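Local coordinates for bifunctional protein PutA (Bdellovibrio bacteriovorus, PDB 5UR2), which probably oxidises proline to glutamate in two steps, through a flavin-dependent proline dehydrogenase and an NAD-dependent glutamate semialdehyde dehydrogenase joined in one chain, at residues 247-252 with 268-273; 728-733 with 741-746; 829-834 with 878-883. One frame throughout, in Å; residues are numbered along the deposited sequence.

Interaction 1. Residues 247-252 with 268-273; sequences HLTLEV and FGIVIQ. With P5F (N-propargylglycine-modified flavin adenine dinucleotide), chain F.
L250 lays its branch CD2 against I270 at about a right angle, 3.8 Å from CG1, and the same methyl reaches CD1 of I272 at 4.1 Å. One methyl thus bridges two strand residues that lie two positions apart. T249, one residue earlier on the helix, adds a second touch, its CG2 lying 3.9 Å from CD1 of I270. With OG1 beside the backbone N (chi1 -56°), CG2 is anti to that N and faces the strand, while OG1 bonds the carbonyl of V245. No hydrogen bond crosses between the segments, and all four residues are buried. The axes of segments 247-252 and 268-273 run nearly antiparallel (159°) and approach to 9.9 Å. M240 and D282 also touch L250, while helix 279-293 packs on I272. On the strand's flavin side, NE2 of Q273 donates to O2 of the modified flavin at 2.7 Å, with an N-H...O angle of 158°, and V271 approaches O4 with CG2 at 3.7 Å. Helix outside, apolar layer between and cofactor within: this is the beta-alpha-beta unit 235-238, 246-257, 268-273 of the proline dehydrogenase TIM barrel, whose fourth strand lines the flavin pocket.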
loop_
_atom_site.group_PDB
_atom_site.type_symbol
_atom_site.label_atom_id
_atom_site.label_comp_id
_atom_site.label_asym_id
_atom_site.label_seq_id
_atom_site.Cartn_x
_atom_site.Cartn_y
_atom_site.Cartn_z
ATOM N N HIS B 247 18.367 -0.975 -41.070
ATOM C CA HIS B 247 17.661 -1.052 -42.345
ATOM C C HIS B 247 17.914 0.203 -43.178
ATOM O O HIS B 247 18.182 0.119 -44.385
ATOM C CB HIS B 247 16.164 -1.282 -42.084
ATOM C CG HIS B 247 15.358 -1.512 -43.324
ATOM N ND1 HIS B 247 13.980 -1.417 -43.346
ATOM C CD2 HIS B 247 15.734 -1.818 -44.590
ATOM C CE1 HIS B 247 13.544 -1.656 -44.571
ATOM N NE2 HIS B 247 14.589 -1.898 -45.346
ATOM N N LEU B 248 17.885 1.374 -42.539
ATOM C CA LEU B 248 18.155 2.611 -43.260
ATOM C C LEU B 248 19.555 2.598 -43.878
ATOM O O LEU B 248 19.740 3.010 -45.027
ATOM C CB LEU B 248 17.971 3.799 -42.318
ATOM C CG LEU B 248 18.191 5.209 -42.867
ATOM C CD1 LEU B 248 17.202 5.511 -43.987
ATOM C CD2 LEU B 248 18.069 6.229 -41.747
ATOM N N THR B 249 20.547 2.106 -43.136
ATOM C CA THR B 249 21.914 2.051 -43.647
ATOM C C THR B 249 22.004 1.180 -44.893
ATOM O O THR B 249 22.735 1.503 -45.837
ATOM C CB THR B 249 22.858 1.554 -42.551
ATOM O OG1 THR B 249 22.729 2.415 -41.412
ATOM C CG2 THR B 249 24.318 1.579 -43.033
ATOM N N LEU B 250 21.275 0.066 -44.912
ATOM C CA LEU B 250 21.338 -0.820 -46.064
ATOM C C LEU B 250 20.708 -0.180 -47.303
ATOM O O LEU B 250 21.244 -0.310 -48.409
ATOM C CB LEU B 250 20.674 -2.152 -45.722
ATOM C CG LEU B 250 21.452 -2.948 -44.660
ATOM C CD1 LEU B 250 20.782 -4.283 -44.371
ATOM C CD2 LEU B 250 22.903 -3.140 -45.078
ATOM N N GLU B 251 19.573 0.512 -47.142
ATOM C CA GLU B 251 18.982 1.233 -48.266
ATOM C C GLU B 251 19.900 2.359 -48.740
ATOM O O GLU B 251 20.078 2.560 -49.945
ATOM C CB GLU B 251 17.605 1.790 -47.881
ATOM C CG GLU B 251 16.572 0.706 -47.662
ATOM C CD GLU B 251 15.165 1.238 -47.559
ATOM O OE1 GLU B 251 14.943 2.448 -47.798
ATOM O OE2 GLU B 251 14.274 0.438 -47.236
ATOM N N VAL B 252 20.491 3.102 -47.806
ATOM C CA VAL B 252 21.413 4.169 -48.185
ATOM C C VAL B 252 22.553 3.601 -49.021
ATOM O O VAL B 252 22.867 4.103 -50.107
ATOM C CB VAL B 252 21.921 4.892 -46.923
ATOM C CG1 VAL B 252 23.105 5.783 -47.226
ATOM C CG2 VAL B 252 20.785 5.685 -46.260
ATOM N N PHE B 268 33.850 -0.657 -52.538
ATOM C CA PHE B 268 32.951 -0.177 -51.501
ATOM C C PHE B 268 32.539 -1.375 -50.659
ATOM O O PHE B 268 32.371 -2.479 -51.186
ATOM C CB PHE B 268 31.694 0.474 -52.093
ATOM C CG PHE B 268 31.946 1.765 -52.831
ATOM C CD1 PHE B 268 32.719 2.768 -52.273
ATOM C CD2 PHE B 268 31.375 1.982 -54.073
ATOM C CE1 PHE B 268 32.916 3.970 -52.947
ATOM C CE2 PHE B 268 31.572 3.174 -54.755
ATOM C CZ PHE B 268 32.342 4.169 -54.193
ATOM N N GLY B 269 32.372 -1.163 -49.356
ATOM C CA GLY B 269 31.974 -2.239 -48.473
ATOM C C GLY B 269 30.939 -1.785 -47.466
ATOM O O GLY B 269 30.852 -0.606 -47.105
ATOM N N ILE B 270 30.174 -2.766 -46.986
ATOM C CA ILE B 270 29.127 -2.577 -45.984
ATOM C C ILE B 270 29.318 -3.653 -44.919
ATOM O O ILE B 270 29.804 -4.758 -45.201
ATOM C CB ILE B 270 27.705 -2.641 -46.620
ATOM C CG1 ILE B 270 26.570 -2.385 -45.611
ATOM C CG2 ILE B 270 27.475 -3.990 -47.261
ATOM C CD1 ILE B 270 26.399 -0.974 -45.130
ATOM N N VAL B 271 28.961 -3.309 -43.670
ATOM C CA VAL B 271 29.063 -4.234 -42.548
ATOM C C VAL B 271 27.734 -4.938 -42.327
ATOM O O VAL B 271 26.668 -4.312 -42.351
ATOM C CB VAL B 271 29.511 -3.502 -41.271
ATOM C CG1 VAL B 271 29.390 -4.431 -40.075
ATOM C CG2 VAL B 271 30.960 -3.036 -41.414
ATOM N N ILE B 272 27.800 -6.245 -42.071
ATOM C CA ILE B 272 26.659 -7.019 -41.608
ATOM C C ILE B 272 27.014 -7.642 -40.262
ATOM O O ILE B 272 28.117 -8.175 -40.093
ATOM C CB ILE B 272 26.261 -8.092 -42.644
ATOM C CG1 ILE B 272 25.626 -7.435 -43.882
ATOM C CG2 ILE B 272 25.313 -9.114 -42.032
ATOM C CD1 ILE B 272 24.291 -6.736 -43.598
ATOM N N GLN B 273 26.072 -7.563 -39.302
ATOM C CA GLN B 273 26.264 -8.041 -37.927
ATOM C C GLN B 273 25.542 -9.374 -37.743
ATOM O O GLN B 273 24.308 -9.420 -37.702
ATOM C CB GLN B 273 25.750 -7.021 -36.910
ATOM C CG GLN B 273 26.435 -5.641 -37.010
ATOM C CD GLN B 273 25.475 -4.490 -36.798
ATOM O OE1 GLN B 273 24.339 -4.526 -37.278
ATOM N NE2 GLN B 273 25.927 -3.443 -36.095
HETATM P PA P5F F . 33.579 -13.520 -29.974
HETATM O O1A P5F F . 33.714 -14.902 -30.699
HETATM O O2A P5F F . 33.879 -13.473 -28.559
HETATM O O5B P5F F . 32.195 -12.930 -29.981
HETATM C C5B P5F F . 31.728 -11.908 -29.108
HETATM C C4B P5F F . 30.408 -11.357 -29.670
HETATM O O4B P5F F . 29.318 -12.233 -29.511
HETATM C C3B P5F F . 29.918 -10.059 -29.096
HETATM O O3B P5F F . 30.593 -8.968 -29.594
HETATM C C2B P5F F . 28.492 -10.062 -29.478
HETATM O O2B P5F F . 28.370 -9.641 -30.793
HETATM C C1B P5F F . 28.130 -11.501 -29.393
HETATM N N9A P5F F . 27.499 -11.884 -28.156
HETATM C C8A P5F F . 27.994 -11.746 -26.866
HETATM N N7A P5F F . 27.097 -12.252 -26.009
HETATM C C5A P5F F . 25.995 -12.750 -26.707
HETATM C C6A P5F F . 24.789 -13.350 -26.352
HETATM N N6A P5F F . 24.474 -13.605 -24.975
HETATM N N1A P5F F . 23.898 -13.704 -27.298
HETATM C C2A P5F F . 24.150 -13.490 -28.607
HETATM N N3A P5F F . 25.310 -12.878 -28.984
HETATM C C4A P5F F . 26.234 -12.509 -28.088
HETATM N N1 P5F F . 30.606 -4.301 -34.735
HETATM C C2 P5F F . 29.424 -3.660 -35.258
HETATM O O2 P5F F . 28.213 -3.951 -34.672
HETATM N N3 P5F F . 29.502 -2.752 -36.364
HETATM C C4 P5F F . 30.733 -2.436 -36.991
HETATM O O4 P5F F . 30.737 -1.540 -38.068
HETATM C C4X P5F F . 31.983 -3.105 -36.435
HETATM N N5 P5F F . 33.319 -2.752 -36.912
HETATM C C5X P5F F . 34.382 -3.739 -36.643
HETATM C C6 P5F F . 35.599 -3.778 -37.512
HETATM C C7 P5F F . 36.581 -4.780 -37.309
HETATM C C7M P5F F . 37.806 -4.809 -38.196
HETATM C C8 P5F F . 36.417 -5.757 -36.280
HETATM C C8M P5F F . 37.438 -6.839 -36.039
HETATM C C9 P5F F . 35.267 -5.728 -35.455
HETATM C C9A P5F F . 34.232 -4.676 -35.659
HETATM N N10 P5F F . 33.033 -4.663 -34.818
HETATM C C10 P5F F . 31.881 -3.991 -35.352
HETATM C "C1'" P5F F . 32.917 -5.456 -33.569
HETATM C "C2'" P5F F . 32.514 -6.907 -33.831
HETATM O "O2'" P5F F . 31.215 -6.925 -34.287
HETATM C "C3'" P5F F . 32.638 -7.839 -32.623
HETATM O "O3'" P5F F . 31.785 -7.392 -31.637
HETATM C "C4'" P5F F . 34.032 -7.931 -32.020
HETATM O "O4'" P5F F . 34.937 -7.697 -33.044
HETATM C "C5'" P5F F . 34.326 -9.220 -31.229
HETATM O "O5'" P5F F . 33.792 -10.389 -31.818
HETATM P P P5F F . 34.545 -11.822 -31.914
HETATM O O1P P5F F . 34.175 -12.770 -33.118
HETATM O O2P P5F F . 36.044 -11.358 -31.777
HETATM O O3P P5F F . 34.449 -12.382 -30.373
HETATM C C21 P5F F . 33.271 -0.322 -35.942
HETATM C C22 P5F F . 33.333 -1.532 -36.541
HETATM C C23 P5F F . 32.174 0.694 -36.301
#

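Interaction 2. Residues 728-733 with 741-746; sequences NRAAVV and KRCIIE
C743 turns SG anti to its own carbonyl carbon (chi1 -66°), and this rotation brings the sulfur to 3.4 Å from CB of A730, near the end of helix 720-730. K741 has its CG on the corresponding branch (chi1 -77°), and beyond it the chain is fully extended, so that its methylenes run past the carbonyl of A730. CB of K741 lies 3.4 Å from O of A730. Further along the chain, CD of K741 is 3.5 Å from O of A730, while CB of K741 and CB of A730 are 4.1 Å apart. The small alanine is therefore touched by two residues, one on the strand and one just before it: the sulfur of C743 and the aliphatic part of K741.

No direct hydrogen bond joins the segments. A water does so instead: it donates to O of A730 at 2.7 Å and accepts from N of K741 at 2.8 Å, which gives a partner to a carbonyl near the helix end and to the amide just before the strand. The ammonium group of K741 is carried beyond the alanine, where NZ bonds the carbonyl oxygens of V706 and H708.

In the aldehyde dehydrogenase part, the contact joins the last two elements of the beta-alpha-beta unit 711-717, 720-730, 742-746. A730 also packs on I714 of strand 711-717, to which strand 742-746 is paired in parallel. The strand ends at the predicted active-site residue E746, well away from this contact, while A731, V733 and R742 pack against a second subunit.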
loop_
_atom_site.group_PDB
_atom_site.type_symbol
_atom_site.label_atom_id
_atom_site.label_comp_id
_atom_site.label_asym_id
_atom_site.label_seq_id
_atom_site.Cartn_x
_atom_site.Cartn_y
_atom_site.Cartn_z
ATOM N N ASN B 728 -10.191 27.203 -4.025
ATOM C CA ASN B 728 -10.979 28.152 -3.256
ATOM C C ASN B 728 -12.470 27.838 -3.356
ATOM O O ASN B 728 -13.175 27.766 -2.340
ATOM C CB ASN B 728 -10.678 29.554 -3.761
ATOM C CG ASN B 728 -10.803 30.567 -2.696
ATOM O OD1 ASN B 728 -11.855 31.182 -2.557
ATOM N ND2 ASN B 728 -9.742 30.735 -1.893
ATOM N N ARG B 729 -12.965 27.623 -4.578
ATOM C CA ARG B 729 -14.386 27.332 -4.755
ATOM C C ARG B 729 -14.774 26.012 -4.105
ATOM O O ARG B 729 -15.881 25.879 -3.571
ATOM C CB ARG B 729 -14.747 27.315 -6.242
ATOM C CG ARG B 729 -14.579 28.653 -7.003
ATOM C CD ARG B 729 -15.230 29.832 -6.300
ATOM N NE ARG B 729 -16.570 29.478 -5.864
ATOM C CZ ARG B 729 -17.249 30.125 -4.926
ATOM N NH1 ARG B 729 -18.447 29.691 -4.577
ATOM N NH2 ARG B 729 -16.731 31.192 -4.328
ATOM N N ALA B 730 -13.898 25.009 -4.181
ATOM C CA ALA B 730 -14.236 23.673 -3.690
ATOM C C ALA B 730 -14.383 23.624 -2.172
ATOM O O ALA B 730 -15.070 22.735 -1.644
ATOM C CB ALA B 730 -13.169 22.671 -4.130
ATOM N N ALA B 731 -13.727 24.540 -1.455
ATOM C CA ALA B 731 -13.806 24.578 0.002
ATOM C C ALA B 731 -15.151 25.079 0.516
ATOM O O ALA B 731 -15.419 24.956 1.712
ATOM C CB ALA B 731 -12.678 25.447 0.563
ATOM N N VAL B 732 -15.986 25.646 -0.345
ATOM C CA VAL B 732 -17.308 26.130 0.049
ATOM C C VAL B 732 -18.270 24.953 0.163
ATOM O O VAL B 732 -18.345 24.111 -0.738
ATOM C CB VAL B 732 -17.829 27.157 -0.968
ATOM C CG1 VAL B 732 -19.217 27.668 -0.571
ATOM C CG2 VAL B 732 -16.836 28.297 -1.147
ATOM N N VAL B 733 -19.012 24.889 1.266
ATOM C CA VAL B 733 -20.079 23.904 1.433
ATOM C C VAL B 733 -21.363 24.541 0.916
ATOM O O VAL B 733 -21.919 25.441 1.548
ATOM C CB VAL B 733 -20.231 23.465 2.894
ATOM C CG1 VAL B 733 -21.323 22.419 3.014
ATOM C CG2 VAL B 733 -18.941 22.910 3.411
ATOM N N LYS B 741 -15.454 18.419 -0.341
ATOM C CA LYS B 741 -14.910 18.202 -1.670
ATOM C C LYS B 741 -13.416 17.897 -1.618
ATOM O O LYS B 741 -12.676 18.433 -0.784
ATOM C CB LYS B 741 -15.188 19.420 -2.557
ATOM C CG LYS B 741 -16.645 19.471 -3.061
ATOM C CD LYS B 741 -16.975 20.723 -3.850
ATOM C CE LYS B 741 -18.463 20.702 -4.243
ATOM N NZ LYS B 741 -18.971 21.939 -4.943
ATOM N N ARG B 742 -12.979 16.988 -2.482
ATOM C CA ARG B 742 -11.568 16.695 -2.634
ATOM C C ARG B 742 -11.097 17.191 -3.990
ATOM O O ARG B 742 -11.733 16.904 -5.012
ATOM C CB ARG B 742 -11.282 15.207 -2.507
ATOM C CG ARG B 742 -9.835 14.893 -2.915
ATOM C CD ARG B 742 -9.440 13.497 -2.555
ATOM N NE ARG B 742 -9.379 13.333 -1.111
ATOM C CZ ARG B 742 -9.651 12.193 -0.489
ATOM N NH1 ARG B 742 -10.007 11.104 -1.193
ATOM N NH2 ARG B 742 -9.576 12.146 0.838
ATOM N N CYS B 743 -9.976 17.917 -3.995
ATOM C CA CYS B 743 -9.346 18.400 -5.222
ATOM C C CYS B 743 -8.097 17.582 -5.521
ATOM O O CYS B 743 -7.256 17.390 -4.640
ATOM C CB CYS B 743 -8.965 19.870 -5.106
ATOM S SG CYS B 743 -10.375 20.966 -4.969
ATOM N N ILE B 744 -7.988 17.096 -6.752
ATOM C CA ILE B 744 -6.795 16.424 -7.245
ATOM C C ILE B 744 -6.221 17.327 -8.333
ATOM O O ILE B 744 -6.745 17.353 -9.452
ATOM C CB ILE B 744 -7.117 15.017 -7.765
ATOM C CG1 ILE B 744 -7.883 14.232 -6.697
ATOM C CG2 ILE B 744 -5.831 14.272 -8.152
ATOM C CD1 ILE B 744 -8.507 12.917 -7.192
ATOM N N ILE B 745 -5.136 18.056 -8.023
ATOM C CA ILE B 745 -4.718 19.237 -8.782
ATOM C C ILE B 745 -3.263 19.104 -9.235
ATOM O O ILE B 745 -2.383 18.823 -8.417
ATOM C CB ILE B 745 -4.854 20.520 -7.941
ATOM C CG1 ILE B 745 -6.278 20.712 -7.434
ATOM C CG2 ILE B 745 -4.431 21.724 -8.765
ATOM C CD1 ILE B 745 -7.247 21.065 -8.499
ATOM N N GLU B 746 -3.002 19.375 -10.516
ATOM C CA GLU B 746 -1.651 19.530 -11.060
ATOM C C GLU B 746 -1.566 20.890 -11.755
ATOM O O GLU B 746 -2.420 21.206 -12.588
ATOM C CB GLU B 746 -1.334 18.383 -12.029
ATOM C CG GLU B 746 0.060 18.424 -12.678
ATOM C CD GLU B 746 0.197 17.470 -13.878
ATOM O OE1 GLU B 746 -0.425 16.371 -13.906
ATOM O OE2 GLU B 746 0.913 17.848 -14.825
HETATM O O HOH W 1 -16.147 21.103 0.255
#

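Interaction 3. Residues 829-834 with 878-883; sequences DRILGT and GPVVAV
Helix 825-841 comes nearest to the other segment at I831, where CA of I831 lies 6.4 Å from CA of G878, just ahead of strand 880-886. Here the chain makes an inverse gamma turn centred on P879, with a weak bond from N of V880 to O of G878, and then extends into the strand. I831 is the helix residue that meets all three partners. Its CD1 comes to 3.8 Å from CA of G878, so the methyl rests directly on the glycine backbone. With CG1 beside the backbone N (chi1 -66°), the other branch, CG2, is anti to that N and lies 4.1 Å from CG2 of V880; the two side chains run alongside one another, pointing opposite ways. The same methyl is 4.3 Å from CD of P879, at the proline ring. The contact is wholly apolar, and V822 and L871 extend it on the sides of I831 and V880. Close by, R830 bonds the carbonyl of I876 through NH1, a polar tie from the same helix to the loop that leads into the turn. The contact sets helix 825-841 against the entry of strand 880-886, in the sheet of the alpha/beta catalytic domain of the aldehyde dehydrogenase fold, which also holds the predicted active-site C780.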
loop_
_atom_site.group_PDB
_atom_site.type_symbol
_atom_site.label_atom_id
_atom_site.label_comp_id
_atom_site.label_asym_id
_atom_site.label_seq_id
_atom_site.Cartn_x
_atom_site.Cartn_y
_atom_site.Cartn_z
ATOM N N ASP B 829 0.473 34.738 -29.070
ATOM C CA ASP B 829 0.723 36.150 -28.774
ATOM C C ASP B 829 1.363 36.330 -27.405
ATOM O O ASP B 829 2.240 37.183 -27.229
ATOM C CB ASP B 829 -0.572 36.960 -28.882
ATOM C CG ASP B 829 -1.065 37.086 -30.323
ATOM O OD1 ASP B 829 -0.256 36.988 -31.257
ATOM O OD2 ASP B 829 -2.267 37.268 -30.532
ATOM N N ARG B 830 0.916 35.558 -26.414
ATOM C CA ARG B 830 1.507 35.653 -25.086
ATOM C C ARG B 830 2.991 35.291 -25.124
ATOM O O ARG B 830 3.831 35.991 -24.545
ATOM C CB ARG B 830 0.741 34.744 -24.121
ATOM C CG ARG B 830 1.331 34.669 -22.735
ATOM C CD ARG B 830 0.563 33.694 -21.839
ATOM N NE ARG B 830 0.591 32.309 -22.313
ATOM C CZ ARG B 830 1.672 31.537 -22.283
ATOM N NH1 ARG B 830 2.814 32.016 -21.814
ATOM N NH2 ARG B 830 1.617 30.285 -22.719
ATOM N N ILE B 831 3.328 34.211 -25.829
ATOM C CA ILE B 831 4.707 33.745 -25.869
ATOM C C ILE B 831 5.596 34.730 -26.617
ATOM O O ILE B 831 6.699 35.054 -26.161
ATOM C CB ILE B 831 4.769 32.343 -26.492
ATOM C CG1 ILE B 831 4.063 31.335 -25.569
ATOM C CG2 ILE B 831 6.225 31.946 -26.722
ATOM C CD1 ILE B 831 3.773 30.008 -26.241
ATOM N N LEU B 832 5.142 35.227 -27.771
ATOM C CA LEU B 832 5.936 36.228 -28.480
ATOM C C LEU B 832 6.111 37.496 -27.648
ATOM O O LEU B 832 7.123 38.193 -27.782
ATOM C CB LEU B 832 5.308 36.567 -29.832
ATOM C CG LEU B 832 5.923 35.862 -31.038
ATOM C CD1 LEU B 832 5.690 34.370 -30.980
ATOM C CD2 LEU B 832 5.440 36.472 -32.350
ATOM N N GLY B 833 5.127 37.830 -26.815
ATOM C CA GLY B 833 5.301 38.961 -25.921
ATOM C C GLY B 833 6.378 38.719 -24.877
ATOM O O GLY B 833 7.207 39.594 -24.613
ATOM N N THR B 834 6.398 37.520 -24.288
ATOM C CA THR B 834 7.461 37.183 -23.347
ATOM C C THR B 834 8.823 37.231 -24.032
ATOM O O THR B 834 9.800 37.743 -23.469
ATOM C CB THR B 834 7.201 35.795 -22.756
ATOM O OG1 THR B 834 6.016 35.847 -21.966
ATOM C CG2 THR B 834 8.362 35.347 -21.870
ATOM N N GLY B 878 6.040 27.484 -23.400
ATOM C CA GLY B 878 6.433 27.721 -24.765
ATOM C C GLY B 878 7.886 27.339 -24.976
ATOM O O GLY B 878 8.588 26.917 -24.045
ATOM N N PRO B 879 8.389 27.465 -26.278
ATOM C CA PRO B 879 9.761 27.025 -26.597
ATOM C C PRO B 879 10.801 28.085 -26.236
ATOM O O PRO B 879 11.494 28.636 -27.094
ATOM C CB PRO B 879 9.672 26.762 -28.107
ATOM C CG PRO B 879 8.676 27.769 -28.591
ATOM C CD PRO B 879 7.657 27.922 -27.475
ATOM N N VAL B 880 10.906 28.380 -24.942
ATOM C CA VAL B 880 11.694 29.500 -24.430
ATOM C C VAL B 880 12.522 29.003 -23.252
ATOM O O VAL B 880 11.965 28.529 -22.256
ATOM C CB VAL B 880 10.792 30.680 -24.015
ATOM C CG1 VAL B 880 11.606 31.873 -23.465
ATOM C CG2 VAL B 880 9.941 31.133 -25.201
ATOM N N VAL B 881 13.843 29.087 -23.372
ATOM C CA VAL B 881 14.769 28.553 -22.380
ATOM C C VAL B 881 15.613 29.684 -21.807
ATOM O O VAL B 881 16.145 30.516 -22.555
ATOM C CB VAL B 881 15.691 27.477 -22.984
ATOM C CG1 VAL B 881 16.726 27.014 -21.949
ATOM C CG2 VAL B 881 14.863 26.321 -23.521
ATOM N N ALA B 882 15.789 29.672 -20.484
ATOM C CA ALA B 882 16.713 30.574 -19.804
ATOM C C ALA B 882 17.926 29.771 -19.347
ATOM O O ALA B 882 17.794 28.874 -18.503
ATOM C CB ALA B 882 16.035 31.255 -18.609
ATOM N N VAL B 883 19.098 30.090 -19.898
ATOM C CA VAL B 883 20.359 29.480 -19.469
ATOM C C VAL B 883 20.931 30.321 -18.331
ATOM O O VAL B 883 21.126 31.531 -18.481
ATOM C CB VAL B 883 21.358 29.376 -20.633
ATOM C CG1 VAL B 883 22.674 28.788 -20.147
ATOM C CG2 VAL B 883 20.801 28.525 -21.744
#

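All three contacts set a helix against a strand or the residues leading into it, without a direct hydrogen bond across; interactions 1 and 3 are wholly buried and apolar, whereas interaction 2 is more polar, with a bridging water, and lies beside the second subunit. Interaction 1 belongs to the proline dehydrogenase barrel and interactions 2 and 3 to the aldehyde dehydrogenase part; interactions 1 and 2 lie on opposite sides of the chain's centre, their centres about 60 Å apart. No helix or strand is common to any two. Aliphatic groups make interaction 1, an isoleucine against glycine, proline and valine interaction 3. Interaction 1 alone includes residues that touch the bound flavin.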